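Local atomic coordinates of ferredoxin-NADP reductase (Neisseria gonorrhoeae MIA_2011_03-10, PDB entry 5TR9), a protein that probably catalyses electron transfer between NADP(H) and ferredoxin or flavodoxin through its bound FAD. Residues Tyr43-Gly48 with Phe135-Glu140. Sequence-based numbering, arbitrary orientation. Where two conformers were deposited one is given.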
loop_
_atom_site.group_PDB
_atom_site.type_symbol
_atom_site.label_atom_id
_atom_site.label_comp_id
_atom_site.label_asym_id
_atom_site.label_seq_id
_atom_site.Cartn_x
_atom_site.Cartn_y
_atom_site.Cartn_z
ATOM N N TYR A 43 16.871 -12.004 -3.908
ATOM C CA TYR A 43 15.445 -11.693 -3.761
ATOM C C TYR A 43 15.074 -10.503 -4.638
ATOM O O TYR A 43 15.485 -9.371 -4.365
ATOM C CB TYR A 43 15.087 -11.400 -2.309
ATOM C CG TYR A 43 13.591 -11.318 -2.083
ATOM C CD1 TYR A 43 12.829 -12.473 -1.939
ATOM C CD2 TYR A 43 12.943 -10.092 -2.011
ATOM C CE1 TYR A 43 11.459 -12.411 -1.738
ATOM C CE2 TYR A 43 11.556 -10.013 -1.807
ATOM C CZ TYR A 43 10.826 -11.181 -1.657
ATOM O OH TYR A 43 9.461 -11.120 -1.453
ATOM N N ARG A 44 14.259 -10.754 -5.662
ATOM C CA ARG A 44 13.804 -9.729 -6.593
ATOM C C ARG A 44 12.312 -9.493 -6.412
ATOM O O ARG A 44 11.551 -10.435 -6.162
ATOM C CB ARG A 44 14.067 -10.153 -8.037
ATOM C CG ARG A 44 15.479 -10.638 -8.293
ATOM C CD ARG A 44 16.450 -9.478 -8.306
ATOM N NE ARG A 44 15.991 -8.425 -9.204
ATOM C CZ ARG A 44 16.108 -8.465 -10.528
ATOM N NH1 ARG A 44 16.678 -9.512 -11.116
ATOM N NH2 ARG A 44 15.653 -7.459 -11.265
ATOM N N PHE A 45 11.884 -8.239 -6.558
ATOM C CA PHE A 45 10.455 -7.972 -6.586
ATOM C C PHE A 45 10.213 -6.740 -7.439
ATOM O O PHE A 45 11.139 -5.988 -7.756
ATOM C CB PHE A 45 9.866 -7.805 -5.174
ATOM C CG PHE A 45 10.293 -6.548 -4.471
ATOM C CD1 PHE A 45 11.517 -6.485 -3.794
ATOM C CD2 PHE A 45 9.457 -5.428 -4.470
ATOM C CE1 PHE A 45 11.898 -5.320 -3.136
ATOM C CE2 PHE A 45 9.830 -4.260 -3.820
ATOM C CZ PHE A 45 11.066 -4.206 -3.154
ATOM N N LYS A 46 8.967 -6.580 -7.866
ATOM C CA LYS A 46 8.537 -5.366 -8.537
ATOM C C LYS A 46 7.754 -4.517 -7.547
ATOM O O LYS A 46 6.930 -5.036 -6.789
ATOM C CB LYS A 46 7.670 -5.678 -9.756
ATOM C CG LYS A 46 8.379 -6.453 -10.846
ATOM C CD LYS A 46 7.408 -6.751 -11.986
ATOM C CE LYS A 46 8.002 -7.690 -13.011
ATOM N NZ LYS A 46 9.104 -7.048 -13.779
ATOM N N ALA A 47 8.001 -3.207 -7.562
ATOM C CA ALA A 47 7.310 -2.323 -6.630
ATOM C C ALA A 47 5.799 -2.494 -6.735
ATOM O O ALA A 47 5.234 -2.488 -7.834
ATOM C CB ALA A 47 7.691 -0.870 -6.905
ATOM N N GLY A 48 5.152 -2.667 -5.572
ATOM C CA GLY A 48 3.741 -2.970 -5.491
ATOM C C GLY A 48 3.445 -4.411 -5.109
ATOM O O GLY A 48 2.306 -4.717 -4.716
ATOM N N PHE A 135 1.966 1.049 -2.196
ATOM C CA PHE A 135 2.095 2.342 -2.854
ATOM C C PHE A 135 3.323 3.098 -2.358
ATOM O O PHE A 135 3.893 3.895 -3.113
ATOM C CB PHE A 135 0.796 3.137 -2.661
ATOM C CG PHE A 135 -0.411 2.458 -3.270
ATOM C CD1 PHE A 135 -0.342 1.901 -4.546
ATOM C CD2 PHE A 135 -1.595 2.348 -2.565
ATOM C CE1 PHE A 135 -1.432 1.253 -5.110
ATOM C CE2 PHE A 135 -2.702 1.696 -3.129
ATOM C CZ PHE A 135 -2.612 1.153 -4.405
ATOM N N LEU A 136 3.779 2.833 -1.125
ATOM C CA LEU A 136 5.040 3.431 -0.678
ATOM C C LEU A 136 6.208 2.939 -1.530
ATOM O O LEU A 136 7.077 3.729 -1.932
ATOM C CB LEU A 136 5.285 3.130 0.802
ATOM C CG LEU A 136 4.232 3.711 1.753
ATOM C CD1 LEU A 136 4.517 3.293 3.194
ATOM C CD2 LEU A 136 4.186 5.225 1.644
ATOM N N SER A 137 6.243 1.634 -1.836
ATOM C CA SER A 137 7.306 1.117 -2.689
ATOM C C SER A 137 7.212 1.701 -4.093
ATOM O O SER A 137 8.234 2.062 -4.690
ATOM C CB SER A 137 7.240 -0.416 -2.736
ATOM O OG SER A 137 8.353 -0.949 -3.441
ATOM N N ILE A 138 5.993 1.805 -4.631
ATOM C CA ILE A 138 5.802 2.398 -5.952
ATOM C C ILE A 138 6.299 3.841 -5.973
ATOM O O ILE A 138 6.976 4.262 -6.920
ATOM C CB ILE A 138 4.329 2.278 -6.373
ATOM C CG1 ILE A 138 4.040 0.812 -6.725
ATOM C CG2 ILE A 138 4.015 3.193 -7.577
ATOM C CD1 ILE A 138 2.554 0.429 -6.747
ATOM N N LEU A 139 6.001 4.614 -4.923
ATOM C CA LEU A 139 6.471 6.002 -4.871
ATOM C C LEU A 139 7.984 6.119 -4.790
ATOM O O LEU A 139 8.533 7.190 -5.079
ATOM C CB LEU A 139 5.847 6.730 -3.682
ATOM C CG LEU A 139 4.354 6.970 -3.856
ATOM C CD1 LEU A 139 3.780 7.555 -2.575
ATOM C CD2 LEU A 139 4.117 7.912 -5.025
ATOM N N GLU A 140 8.675 5.061 -4.375
ATOM C CA GLU A 140 10.126 5.093 -4.343
ATOM C C GLU A 140 10.750 4.777 -5.707
ATOM O O GLU A 140 11.964 4.881 -5.844
ATOM C CB GLU A 140 10.611 4.144 -3.233
ATOM C CG GLU A 140 10.281 4.706 -1.819
ATOM C CD GLU A 140 9.808 3.676 -0.773
ATOM O OE1 GLU A 140 9.932 2.457 -0.995
ATOM O OE2 GLU A 140 9.309 4.101 0.293
#
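The hydroxyl OG of S137 sits where A47 and the ring of F45 converge on the helix, and it is hydrogen-bonded to the carbonyl O of S70. With its torsion holding OG opposite the residue's own N (chi1 -174°), the hydroxyl projects from the helix into the 43-48 loop, where it meets carbon alone. CB of A47 lies 3.5 Å from this OG and 3.7 Å from the carbonyl O of S137, so the methyl is set against both the side chain and the backbone of one residue. F45 comes in edge-on: its CE2 is 3.6 Å from S137 OG, which lies in the plane of the ring. The S70 bond satisfies this buried hydroxyl, since the 43-48 loop offers it no hydrogen bond.

One residue along, I138 takes the next part of the loop. Its CG1 packs against the peptide leaving A47, 3.7 Å from A47 O, and stands 4.0 Å from A47 CB. The chain then extends (chi2 162°) to bring CD1 within 3.8 Å of G48 CA. G48 has a positive phi of 106°, and its bare CA gives that methyl a close seat. No hydrogen bond links the two segments; van der Waals contact joins them.

The loop 43-48 leads into strand 50-57 of the antiparallel sheet in the FAD-binding half, while helix 133-139 belongs to the NAD-binding half. F135 and L139 pack on the parallel sheet, F135 and I138 both touching M230 of strand 227-233, so the contact lies at the junction of the two domains, with the helix between the loop and the parallel sheet.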